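Local structure of 8-demethyl-8-aminoriboflavin-5'-phosphate synthase (Streptomyces davawensis JCM 4913, 5MJI) at residues A[10-15]-A[95-100]; A[87-92]-A[129-134]; A[125-130]-A[144-149]. The protein catalyses replacement of the C-8 methyl group of FMN by an amino group drawn from L-glutamate, a key step in the biosynthesis of the antibiotic roseoflavin. All blocks are in the same frame, centred on the assembly; numbering follows the deposited sequence.

Contact 1 of 3, residues A[10-15]-A[95-100]. With 7O6 ([(2~{S},3~{R},4~{R})-5-[8-methanoyl-7-methyl-2,4-bis(oxidanylidene)-1~{H}-benzo[g]pteridin-10-ium-10-yl]-2,3,4-tris(oxidanyl)pentyl] dihydrogen phosphate), chain B.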
loop_
_atom_site.group_PDB
_atom_site.type_symbol
_atom_site.label_atom_id
_atom_site.label_comp_id
_atom_site.label_asym_id
_atom_site.label_seq_id
_atom_site.Cartn_x
_atom_site.Cartn_y
_atom_site.Cartn_z
ATOM N N THR A 10 -10.067 13.343 11.907
ATOM C CA THR A 10 -8.630 13.483 12.124
ATOM C C THR A 10 -8.003 14.544 11.214
ATOM O O THR A 10 -6.812 14.476 10.893
ATOM C CB THR A 10 -7.948 12.125 11.968
ATOM O OG1 THR A 10 -8.150 11.625 10.638
ATOM C CG2 THR A 10 -8.537 11.110 12.994
ATOM N N THR A 11 -8.789 15.551 10.829
ATOM C CA THR A 11 -8.259 16.724 10.148
ATOM C C THR A 11 -7.139 17.371 10.968
ATOM O O THR A 11 -7.108 17.288 12.199
ATOM C CB THR A 11 -9.383 17.739 9.907
ATOM O OG1 THR A 11 -8.873 18.861 9.179
ATOM C CG2 THR A 11 -9.955 18.246 11.242
ATOM N N LEU A 12 -6.218 18.029 10.270
ATOM C CA LEU A 12 -5.116 18.741 10.914
ATOM C C LEU A 12 -5.497 20.145 11.384
ATOM O O LEU A 12 -4.663 20.813 12.012
ATOM C CB LEU A 12 -3.912 18.833 9.958
ATOM C CG LEU A 12 -3.327 17.478 9.520
ATOM C CD1 LEU A 12 -2.216 17.632 8.500
ATOM C CD2 LEU A 12 -2.842 16.660 10.713
ATOM N N ARG A 13 -6.708 20.616 11.097
ATOM C CA ARG A 13 -7.101 21.989 11.388
ATOM C C ARG A 13 -8.066 22.024 12.573
ATOM O O ARG A 13 -9.051 21.281 12.612
ATOM C CB ARG A 13 -7.717 22.659 10.153
ATOM C CG ARG A 13 -9.049 22.095 9.683
ATOM C CD ARG A 13 -9.347 22.487 8.226
ATOM N NE ARG A 13 -8.656 21.607 7.286
ATOM C CZ ARG A 13 -7.579 21.946 6.587
ATOM N NH1 ARG A 13 -7.009 21.054 5.783
ATOM N NH2 ARG A 13 -7.058 23.164 6.703
ATOM N N ARG A 14 -7.769 22.890 13.533
ATOM C CA ARG A 14 -8.608 23.076 14.708
ATOM C C ARG A 14 -9.980 23.639 14.355
ATOM O O ARG A 14 -10.130 24.438 13.431
ATOM C CB ARG A 14 -7.923 24.026 15.690
ATOM C CG ARG A 14 -7.093 23.334 16.722
ATOM C CD ARG A 14 -6.528 24.311 17.760
ATOM N NE ARG A 14 -5.553 23.583 18.557
ATOM C CZ ARG A 14 -5.836 22.967 19.695
ATOM N NH1 ARG A 14 -7.053 23.051 20.213
ATOM N NH2 ARG A 14 -4.885 22.300 20.326
ATOM N N SER A 15 -10.982 23.233 15.130
ATOM C CA SER A 15 -12.304 23.868 15.112
ATOM C C SER A 15 -12.166 25.352 15.441
ATOM O O SER A 15 -11.334 25.707 16.264
ATOM C CB SER A 15 -13.236 23.202 16.133
ATOM O OG SER A 15 -13.281 21.803 15.926
ATOM N N MET A 95 -1.803 8.420 2.737
ATOM C CA MET A 95 -2.036 7.809 4.041
ATOM C C MET A 95 -3.185 8.547 4.724
ATOM O O MET A 95 -3.689 9.554 4.222
ATOM C CB MET A 95 -0.774 7.853 4.930
ATOM C CG MET A 95 0.438 6.958 4.485
ATOM S SD MET A 95 1.909 7.203 5.565
ATOM C CE MET A 95 2.534 8.729 4.936
ATOM N N CYS A 96 -3.620 8.023 5.871
ATOM C CA CYS A 96 -4.450 8.810 6.768
ATOM C C CYS A 96 -3.638 10.027 7.210
ATOM O O CYS A 96 -2.454 10.137 6.903
ATOM C CB CYS A 96 -4.869 7.978 7.978
ATOM S SG CYS A 96 -3.445 7.321 8.935
ATOM N N THR A 97 -4.263 10.946 7.946
ATOM C CA THR A 97 -3.450 12.060 8.427
ATOM C C THR A 97 -2.503 11.614 9.539
ATOM O O THR A 97 -2.653 10.550 10.154
ATOM C CB THR A 97 -4.295 13.205 8.972
ATOM O OG1 THR A 97 -5.092 12.720 10.058
ATOM C CG2 THR A 97 -5.157 13.850 7.879
ATOM N N SER A 98 -1.528 12.481 9.823
ATOM C CA SER A 98 -0.650 12.237 10.961
ATOM C C SER A 98 -1.421 12.230 12.280
ATOM O O SER A 98 -1.001 11.562 13.231
ATOM C CB SER A 98 0.472 13.278 11.007
ATOM O OG SER A 98 -0.029 14.589 11.184
ATOM N N ALA A 99 -2.551 12.942 12.360
ATOM C CA ALA A 99 -3.337 12.917 13.595
ATOM C C ALA A 99 -4.018 11.561 13.783
ATOM O O ALA A 99 -4.016 11.004 14.884
ATOM C CB ALA A 99 -4.366 14.052 13.600
ATOM N N ALA A 100 -4.609 11.013 12.716
ATOM C CA ALA A 100 -5.102 9.635 12.781
ATOM C C ALA A 100 -3.973 8.676 13.143
ATOM O O ALA A 100 -4.155 7.748 13.943
ATOM C CB ALA A 100 -5.736 9.245 11.441
HETATM C C6 7O6 B . -3.177 16.380 0.809
HETATM C C5 7O6 B . -5.489 16.854 0.002
HETATM C C4 7O6 B . -6.684 16.446 0.910
HETATM C C3 7O6 B . -6.958 17.401 2.061
HETATM C C2 7O6 B . -8.459 17.493 2.295
HETATM C C1 7O6 B . -8.576 18.138 3.662
HETATM O O1 7O6 B . -10.449 19.802 5.576
HETATM P P1 7O6 B . -9.921 18.458 5.785
HETATM O O2 7O6 B . -10.912 17.754 6.598
HETATM O O3 7O6 B . -8.692 18.581 6.559
HETATM O O4 7O6 B . -9.691 17.681 4.349
HETATM O O5 7O6 B . -9.076 16.238 2.313
HETATM O O6 7O6 B . -6.443 18.707 1.933
HETATM O O7 7O6 B . -6.622 15.184 1.541
HETATM N N1 7O6 B . -4.318 15.984 0.072
HETATM C C7 7O6 B . -3.154 17.581 1.506
HETATM C C8 7O6 B . -2.015 17.915 2.225
HETATM C C9 7O6 B . -1.992 19.242 2.992
HETATM C C10 7O6 B . -0.896 17.100 2.290
HETATM C C11 7O6 B . 0.333 17.520 3.119
HETATM C C12 7O6 B . -0.920 15.900 1.599
HETATM C C13 7O6 B . -2.057 15.534 0.860
HETATM N N2 7O6 B . -2.015 14.343 0.206
HETATM C C14 7O6 B . -4.268 14.770 -0.620
HETATM N N3 7O6 B . -5.356 14.432 -1.334
HETATM C C15 7O6 B . -3.109 13.985 -0.511
HETATM C C16 7O6 B . -3.092 12.671 -1.234
HETATM O O8 7O6 B . -1.993 11.830 -1.171
HETATM N N4 7O6 B . -4.217 12.289 -1.978
HETATM C C17 7O6 B . -5.353 13.152 -2.053
HETATM O O9 7O6 B . -6.459 12.797 -2.804
HETATM O O10 7O6 B . -3.024 19.672 3.382
#

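Contact 2 of 3, residues A[87-92]-A[129-134]. With 7O6 ([(2~{S},3~{R},4~{R})-5-[8-methanoyl-7-methyl-2,4-bis(oxidanylidene)-1~{H}-benzo[g]pteridin-10-ium-10-yl]-2,3,4-tris(oxidanyl)pentyl] dihydrogen phosphate), chain B.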
loop_
_atom_site.group_PDB
_atom_site.type_symbol
_atom_site.label_atom_id
_atom_site.label_comp_id
_atom_site.label_asym_id
_atom_site.label_seq_id
_atom_site.Cartn_x
_atom_site.Cartn_y
_atom_site.Cartn_z
ATOM N N ILE A 87 -13.249 5.980 11.852
ATOM C CA ILE A 87 -12.183 6.932 11.566
ATOM C C ILE A 87 -12.621 7.727 10.340
ATOM O O ILE A 87 -12.897 7.152 9.284
ATOM C CB ILE A 87 -10.842 6.224 11.317
ATOM C CG1 ILE A 87 -10.426 5.338 12.510
ATOM C CG2 ILE A 87 -9.749 7.225 10.926
ATOM C CD1 ILE A 87 -10.338 6.065 13.815
ATOM N N ALA A 88 -12.711 9.040 10.489
ATOM C CA ALA A 88 -13.069 9.952 9.411
ATOM C C ALA A 88 -11.819 10.784 9.124
ATOM O O ALA A 88 -11.556 11.779 9.805
ATOM C CB ALA A 88 -14.262 10.823 9.804
ATOM N N THR A 89 -11.041 10.375 8.123
ATOM C CA THR A 89 -9.725 10.966 7.932
ATOM C C THR A 89 -9.596 11.600 6.555
ATOM O O THR A 89 -9.983 10.985 5.547
ATOM C CB THR A 89 -8.581 9.915 8.132
ATOM O OG1 THR A 89 -7.310 10.566 7.974
ATOM C CG2 THR A 89 -8.694 8.717 7.157
ATOM N N PRO A 90 -9.065 12.817 6.462
ATOM C CA PRO A 90 -8.535 13.274 5.173
ATOM C C PRO A 90 -7.394 12.365 4.738
ATOM O O PRO A 90 -6.831 11.599 5.522
ATOM C CB PRO A 90 -8.019 14.691 5.458
ATOM C CG PRO A 90 -8.437 15.036 6.851
ATOM C CD PRO A 90 -8.783 13.760 7.562
ATOM N N ILE A 91 -7.027 12.472 3.472
ATOM C CA ILE A 91 -5.903 11.719 2.940
ATOM C C ILE A 91 -4.698 12.639 2.848
ATOM O O ILE A 91 -4.776 13.761 2.327
ATOM C CB ILE A 91 -6.235 11.100 1.577
ATOM C CG1 ILE A 91 -7.342 10.046 1.765
ATOM C CG2 ILE A 91 -4.944 10.518 0.941
ATOM C CD1 ILE A 91 -8.030 9.618 0.472
ATOM N N THR A 92 -3.577 12.156 3.341
ATOM C CA THR A 92 -2.359 12.935 3.363
ATOM C C THR A 92 -1.212 11.996 3.015
ATOM O O THR A 92 -1.028 10.972 3.677
ATOM C CB THR A 92 -2.257 13.573 4.753
ATOM O OG1 THR A 92 -2.518 14.986 4.685
ATOM C CG2 THR A 92 -1.019 13.255 5.426
ATOM N N LEU A 129 -15.066 3.552 7.890
ATOM C CA LEU A 129 -14.166 4.633 7.519
ATOM C C LEU A 129 -14.891 5.670 6.690
ATOM O O LEU A 129 -15.662 5.330 5.793
ATOM C CB LEU A 129 -12.994 4.149 6.686
ATOM C CG LEU A 129 -11.771 3.529 7.296
ATOM C CD1 LEU A 129 -10.807 3.304 6.157
ATOM C CD2 LEU A 129 -11.184 4.434 8.351
ATOM N N LEU A 130 -14.586 6.929 6.953
ATOM C CA LEU A 130 -14.941 8.031 6.072
ATOM C C LEU A 130 -13.634 8.668 5.644
ATOM O O LEU A 130 -12.776 8.937 6.489
ATOM C CB LEU A 130 -15.837 9.054 6.779
ATOM C CG LEU A 130 -17.235 8.562 7.178
ATOM C CD1 LEU A 130 -17.949 9.618 8.036
ATOM C CD2 LEU A 130 -18.060 8.241 5.934
ATOM N N MET A 131 -13.451 8.868 4.349
ATOM C CA MET A 131 -12.194 9.418 3.859
ATOM C C MET A 131 -12.474 10.524 2.855
ATOM O O MET A 131 -13.445 10.462 2.095
ATOM C CB MET A 131 -11.310 8.349 3.208
ATOM C CG MET A 131 -10.696 7.338 4.170
ATOM S SD MET A 131 -10.013 5.964 3.228
ATOM C CE MET A 131 -11.546 5.242 2.629
ATOM N N CYS A 132 -11.615 11.533 2.854
ATOM C CA CYS A 132 -11.754 12.637 1.922
ATOM C C CYS A 132 -10.381 12.970 1.359
ATOM O O CYS A 132 -9.448 13.201 2.129
ATOM C CB CYS A 132 -12.344 13.854 2.641
ATOM S SG CYS A 132 -12.992 15.006 1.528
ATOM N N GLY A 133 -10.255 12.991 0.031
ATOM C CA GLY A 133 -9.016 13.396 -0.610
ATOM C C GLY A 133 -9.330 14.275 -1.807
ATOM O O GLY A 133 -10.464 14.320 -2.282
ATOM N N ASN A 134 -8.318 14.991 -2.289
ATOM C CA ASN A 134 -8.552 15.799 -3.481
ATOM C C ASN A 134 -8.587 14.955 -4.753
ATOM O O ASN A 134 -9.220 15.364 -5.727
ATOM C CB ASN A 134 -7.486 16.898 -3.608
ATOM C CG ASN A 134 -7.658 18.009 -2.557
ATOM O OD1 ASN A 134 -8.528 17.921 -1.690
ATOM N ND2 ASN A 134 -6.820 19.042 -2.631
HETATM C C6 7O6 B . -3.177 16.380 0.809
HETATM C C5 7O6 B . -5.489 16.854 0.002
HETATM C C4 7O6 B . -6.684 16.446 0.910
HETATM C C3 7O6 B . -6.958 17.401 2.061
HETATM C C2 7O6 B . -8.459 17.493 2.295
HETATM C C1 7O6 B . -8.576 18.138 3.662
HETATM O O1 7O6 B . -10.449 19.802 5.576
HETATM P P1 7O6 B . -9.921 18.458 5.785
HETATM O O2 7O6 B . -10.912 17.754 6.598
HETATM O O3 7O6 B . -8.692 18.581 6.559
HETATM O O4 7O6 B . -9.691 17.681 4.349
HETATM O O5 7O6 B . -9.076 16.238 2.313
HETATM O O6 7O6 B . -6.443 18.707 1.933
HETATM O O7 7O6 B . -6.622 15.184 1.541
HETATM N N1 7O6 B . -4.318 15.984 0.072
HETATM C C7 7O6 B . -3.154 17.581 1.506
HETATM C C8 7O6 B . -2.015 17.915 2.225
HETATM C C9 7O6 B . -1.992 19.242 2.992
HETATM C C10 7O6 B . -0.896 17.100 2.290
HETATM C C11 7O6 B . 0.333 17.520 3.119
HETATM C C12 7O6 B . -0.920 15.900 1.599
HETATM C C13 7O6 B . -2.057 15.534 0.860
HETATM N N2 7O6 B . -2.015 14.343 0.206
HETATM C C14 7O6 B . -4.268 14.770 -0.620
HETATM N N3 7O6 B . -5.356 14.432 -1.334
HETATM C C15 7O6 B . -3.109 13.985 -0.511
HETATM C C16 7O6 B . -3.092 12.671 -1.234
HETATM O O8 7O6 B . -1.993 11.830 -1.171
HETATM N N4 7O6 B . -4.217 12.289 -1.978
HETATM C C17 7O6 B . -5.353 13.152 -2.053
HETATM O O9 7O6 B . -6.459 12.797 -2.804
HETATM O O10 7O6 B . -3.024 19.672 3.382
#

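Contact 3 of 3, residues A[125-130]-A[144-149]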
loop_
_atom_site.group_PDB
_atom_site.type_symbol
_atom_site.label_atom_id
_atom_site.label_comp_id
_atom_site.label_asym_id
_atom_site.label_seq_id
_atom_site.Cartn_x
_atom_site.Cartn_y
_atom_site.Cartn_z
ATOM N N LYS A 125 -16.185 -5.130 18.568
ATOM C CA LYS A 125 -16.564 -3.835 18.030
ATOM C C LYS A 125 -16.520 -3.871 16.499
ATOM O O LYS A 125 -16.079 -4.844 15.885
ATOM C CB LYS A 125 -15.666 -2.744 18.603
ATOM C CG LYS A 125 -15.688 -2.696 20.148
ATOM C CD LYS A 125 -14.701 -1.658 20.679
ATOM C CE LYS A 125 -14.805 -1.500 22.195
ATOM N NZ LYS A 125 -16.144 -0.984 22.619
ATOM N N VAL A 126 -17.004 -2.790 15.887
ATOM C CA VAL A 126 -17.162 -2.686 14.440
ATOM C C VAL A 126 -16.503 -1.397 13.974
ATOM O O VAL A 126 -16.655 -0.347 14.609
ATOM C CB VAL A 126 -18.651 -2.706 14.035
ATOM C CG1 VAL A 126 -18.837 -2.367 12.551
ATOM C CG2 VAL A 126 -19.266 -4.067 14.365
ATOM N N ALA A 127 -15.795 -1.464 12.851
ATOM C CA ALA A 127 -15.134 -0.293 12.299
ATOM C C ALA A 127 -15.715 0.049 10.931
ATOM O O ALA A 127 -16.092 -0.840 10.161
ATOM C CB ALA A 127 -13.615 -0.516 12.210
ATOM N N GLY A 128 -15.828 1.351 10.666
ATOM C CA GLY A 128 -16.021 1.863 9.325
ATOM C C GLY A 128 -15.051 3.014 9.107
ATOM O O GLY A 128 -14.322 3.404 10.017
ATOM N N LEU A 129 -15.066 3.552 7.890
ATOM C CA LEU A 129 -14.166 4.633 7.519
ATOM C C LEU A 129 -14.891 5.670 6.690
ATOM O O LEU A 129 -15.662 5.330 5.793
ATOM C CB LEU A 129 -12.994 4.149 6.686
ATOM C CG LEU A 129 -11.771 3.529 7.296
ATOM C CD1 LEU A 129 -10.807 3.304 6.157
ATOM C CD2 LEU A 129 -11.184 4.434 8.351
ATOM N N LEU A 130 -14.586 6.929 6.953
ATOM C CA LEU A 130 -14.941 8.031 6.072
ATOM C C LEU A 130 -13.634 8.668 5.644
ATOM O O LEU A 130 -12.776 8.937 6.489
ATOM C CB LEU A 130 -15.837 9.054 6.779
ATOM C CG LEU A 130 -17.235 8.562 7.178
ATOM C CD1 LEU A 130 -17.949 9.618 8.036
ATOM C CD2 LEU A 130 -18.060 8.241 5.934
ATOM N N THR A 144 -5.030 -0.042 4.723
ATOM C CA THR A 144 -4.061 0.079 5.807
ATOM C C THR A 144 -4.758 0.252 7.149
ATOM O O THR A 144 -4.461 -0.467 8.110
ATOM C CB THR A 144 -3.109 1.250 5.517
ATOM O OG1 THR A 144 -2.465 1.025 4.258
ATOM C CG2 THR A 144 -2.029 1.396 6.620
ATOM N N VAL A 145 -5.720 1.175 7.225
ATOM C CA VAL A 145 -6.379 1.461 8.498
ATOM C C VAL A 145 -7.235 0.282 8.939
ATOM O O VAL A 145 -7.156 -0.159 10.091
ATOM C CB VAL A 145 -7.201 2.760 8.396
ATOM C CG1 VAL A 145 -8.023 2.993 9.678
ATOM C CG2 VAL A 145 -6.260 3.943 8.118
ATOM N N LEU A 146 -8.059 -0.257 8.031
ATOM C CA LEU A 146 -8.948 -1.347 8.425
ATOM C C LEU A 146 -8.176 -2.619 8.755
ATOM O O LEU A 146 -8.586 -3.363 9.653
ATOM C CB LEU A 146 -9.982 -1.619 7.337
ATOM C CG LEU A 146 -11.014 -0.478 7.231
ATOM C CD1 LEU A 146 -11.900 -0.662 6.012
ATOM C CD2 LEU A 146 -11.868 -0.370 8.498
ATOM N N ASN A 147 -7.066 -2.884 8.061
ATOM C CA ASN A 147 -6.227 -4.015 8.457
ATOM C C ASN A 147 -5.735 -3.833 9.892
ATOM O O ASN A 147 -5.812 -4.753 10.713
ATOM C CB ASN A 147 -5.038 -4.179 7.505
ATOM C CG ASN A 147 -4.093 -5.300 7.953
ATOM O OD1 ASN A 147 -2.994 -5.041 8.445
ATOM N ND2 ASN A 147 -4.539 -6.537 7.821
ATOM N N ASN A 148 -5.236 -2.638 10.212
ATOM C CA ASN A 148 -4.742 -2.394 11.562
ATOM C C ASN A 148 -5.859 -2.482 12.606
ATOM O O ASN A 148 -5.652 -3.040 13.687
ATOM C CB ASN A 148 -4.058 -1.038 11.639
ATOM C CG ASN A 148 -3.461 -0.797 13.002
ATOM O OD1 ASN A 148 -4.080 -0.155 13.851
ATOM N ND2 ASN A 148 -2.272 -1.353 13.240
ATOM N N LEU A 149 -7.049 -1.942 12.311
ATOM C CA LEU A 149 -8.136 -2.051 13.281
ATOM C C LEU A 149 -8.604 -3.499 13.432
ATOM O O LEU A 149 -8.975 -3.919 14.533
ATOM C CB LEU A 149 -9.302 -1.138 12.886
ATOM C CG LEU A 149 -9.074 0.384 12.956
ATOM C CD1 LEU A 149 -10.282 1.153 12.439
ATOM C CD2 LEU A 149 -8.722 0.850 14.386
#

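Contact 1 of 3, residues A[10-15]-A[95-100]
Thr97 meets Thr10 through a single hydroxyl that does two jobs, an example of how an N-cap residue can also fasten a neighbouring loop. As donor, Thr97 OG1 makes a hydrogen bond to Thr10 O at 2.6 Å, coming in tilted 27° from the carbonyl plane. As acceptor, it takes the backbone N-H of Ala100 in a nearly straight capping bond (Ala100 N to Thr97 OG1, 3.2 Å). The torsion of Thr97 (chi1 60°) sets OG1 between its own N and carbonyl carbon, where both partners can be served.

Van der Waals contacts fill in around this link. The branched end of Thr10 lies against the methyl of Ala100, with CG2 3.7 Å from Ala100 CB, while Leu12 extends CD2 over the first helical turn, 3.5 Å from Ser98 OG and 4.2 Å from Ala99 CB. Ser98 OG itself is hydrogen-bonded to Glu105 of the second subunit.

The far side of the 10-15 loop grips the phosphate of the bound 8-formyl flavin. Thr11 OG1 donates to O3 at 2.6 Å, and the Arg13 guanidinium meets the same oxygen edge-on, with NE and NH1 each 3.1 Å from O3. Arg13 also helps to position the donor glutamate.

The contact thus joins the loop between strand 4-9 and helix 20-34 to the start of helix 98-107, with Thr10 and Thr97 both touching Pro90 of strand 84-90.

Contact 2 of 3, residues A[87-92]-A[129-134]
Leu129 opens the pairing by laying its side chain alongside that of Ile87, both pointing the same way; Leu129 CD2 presses to 3.5 Å from Ile87 CB, tighter than ordinary carbon contact. Leu130, on the other face of the sheet, sets its CB against Ala88 CB at 3.8 Å. Its backbone straddles Ala88: Leu130 N donates to Ile87 O. Leu130 O accepts from Thr89 N. Met131 returns to the Leu129 face, its CG 3.9 Å from Thr89 CG2. There Thr89 OG1, placed beside its own carbonyl carbon (chi1 -178°), gives a bond to a lone pair of Pro90 O, in the carbonyl plane. Cys132 repeats the bonding of Leu130 two residues on, its N bonding to Thr89 O and its O receiving Ile91 N at 2.9 Å. Gly133 lies beside Ile91, whose CD1 rests 4.1 Å from Gly133 CA, and Ile91 CG2 turns to the flavin, 3.5 Å from its N4. Asn134 brings its amide against the ribityl chain, with CG 3.5 Å from C5 of the ligand. Parallel neighbouring strands, their axes only 12° apart, whose C-terminal loops hold the cofactor are the hallmark of the flavodoxin-like fold; Ile91 and Cys132 to Asn134 belong to the FMN site.

Contact 3 of 3, residues A[125-130]-A[144-149]
Leu129 and Leu146 reach toward each other tip to tip across the layer between sheet and helix in a flavodoxin-like alpha/beta fold, within the beta-alpha-beta unit formed by strand 126-132, helix 138-152 and strand 161-164. The helix runs back almost antiparallel to the strand, at 165° with the local axes 9.3 Å apart, as expected when a chain must return to start the next parallel strand. Alternation along the strand sends Ala127 and Leu129 to the helix, and helical periodicity answers with Val145, Leu146 and Leu149. The two methyls of Leu129 divide the work: CD1 lies 3.9 Å from Leu146 CG, while CD2, already set against strand 84-90, meets Val145 CG1 at 3.7 Å, the two side chains crossing at a slant. Val145 can offer that methyl because CG1 stands opposite its own backbone N (chi1 174°). No hydrogen bond crosses the interface, so the match is one of hydrocarbon shapes alone. Outside the two segments, Tyr154 touches both Ala127 and Leu149. The small side chain of Ala127 faces two leucines about one helical turn apart, its CB lying 4.1 Å from Leu146 CD2 and 3.7 Å from Leu149 CD1.

In the fold
From the N terminus, the chain leaves strand 4-9 and runs through helix 20-34, strand 38-43, helix 72-81 and strand 84-90 before contact 1 closes this long loop at the start of helix 98-107. Contact 2 opens inside that span, at 87-92, and closes beyond it at 129-134, so the two cross; Thr10 N lies 3.0 Å from Ala88 O where they meet, and both touch the same flavin. Contact 3 follows contact 1 in series and shares Leu129 and Leu130 with contact 2, closing a short loop from strand to helix. Together they tie the phosphate-binding loop and the start of helix 98-107 to strand 84-90, pair that strand with 126-132, and lay helix 138-152 on the sheet.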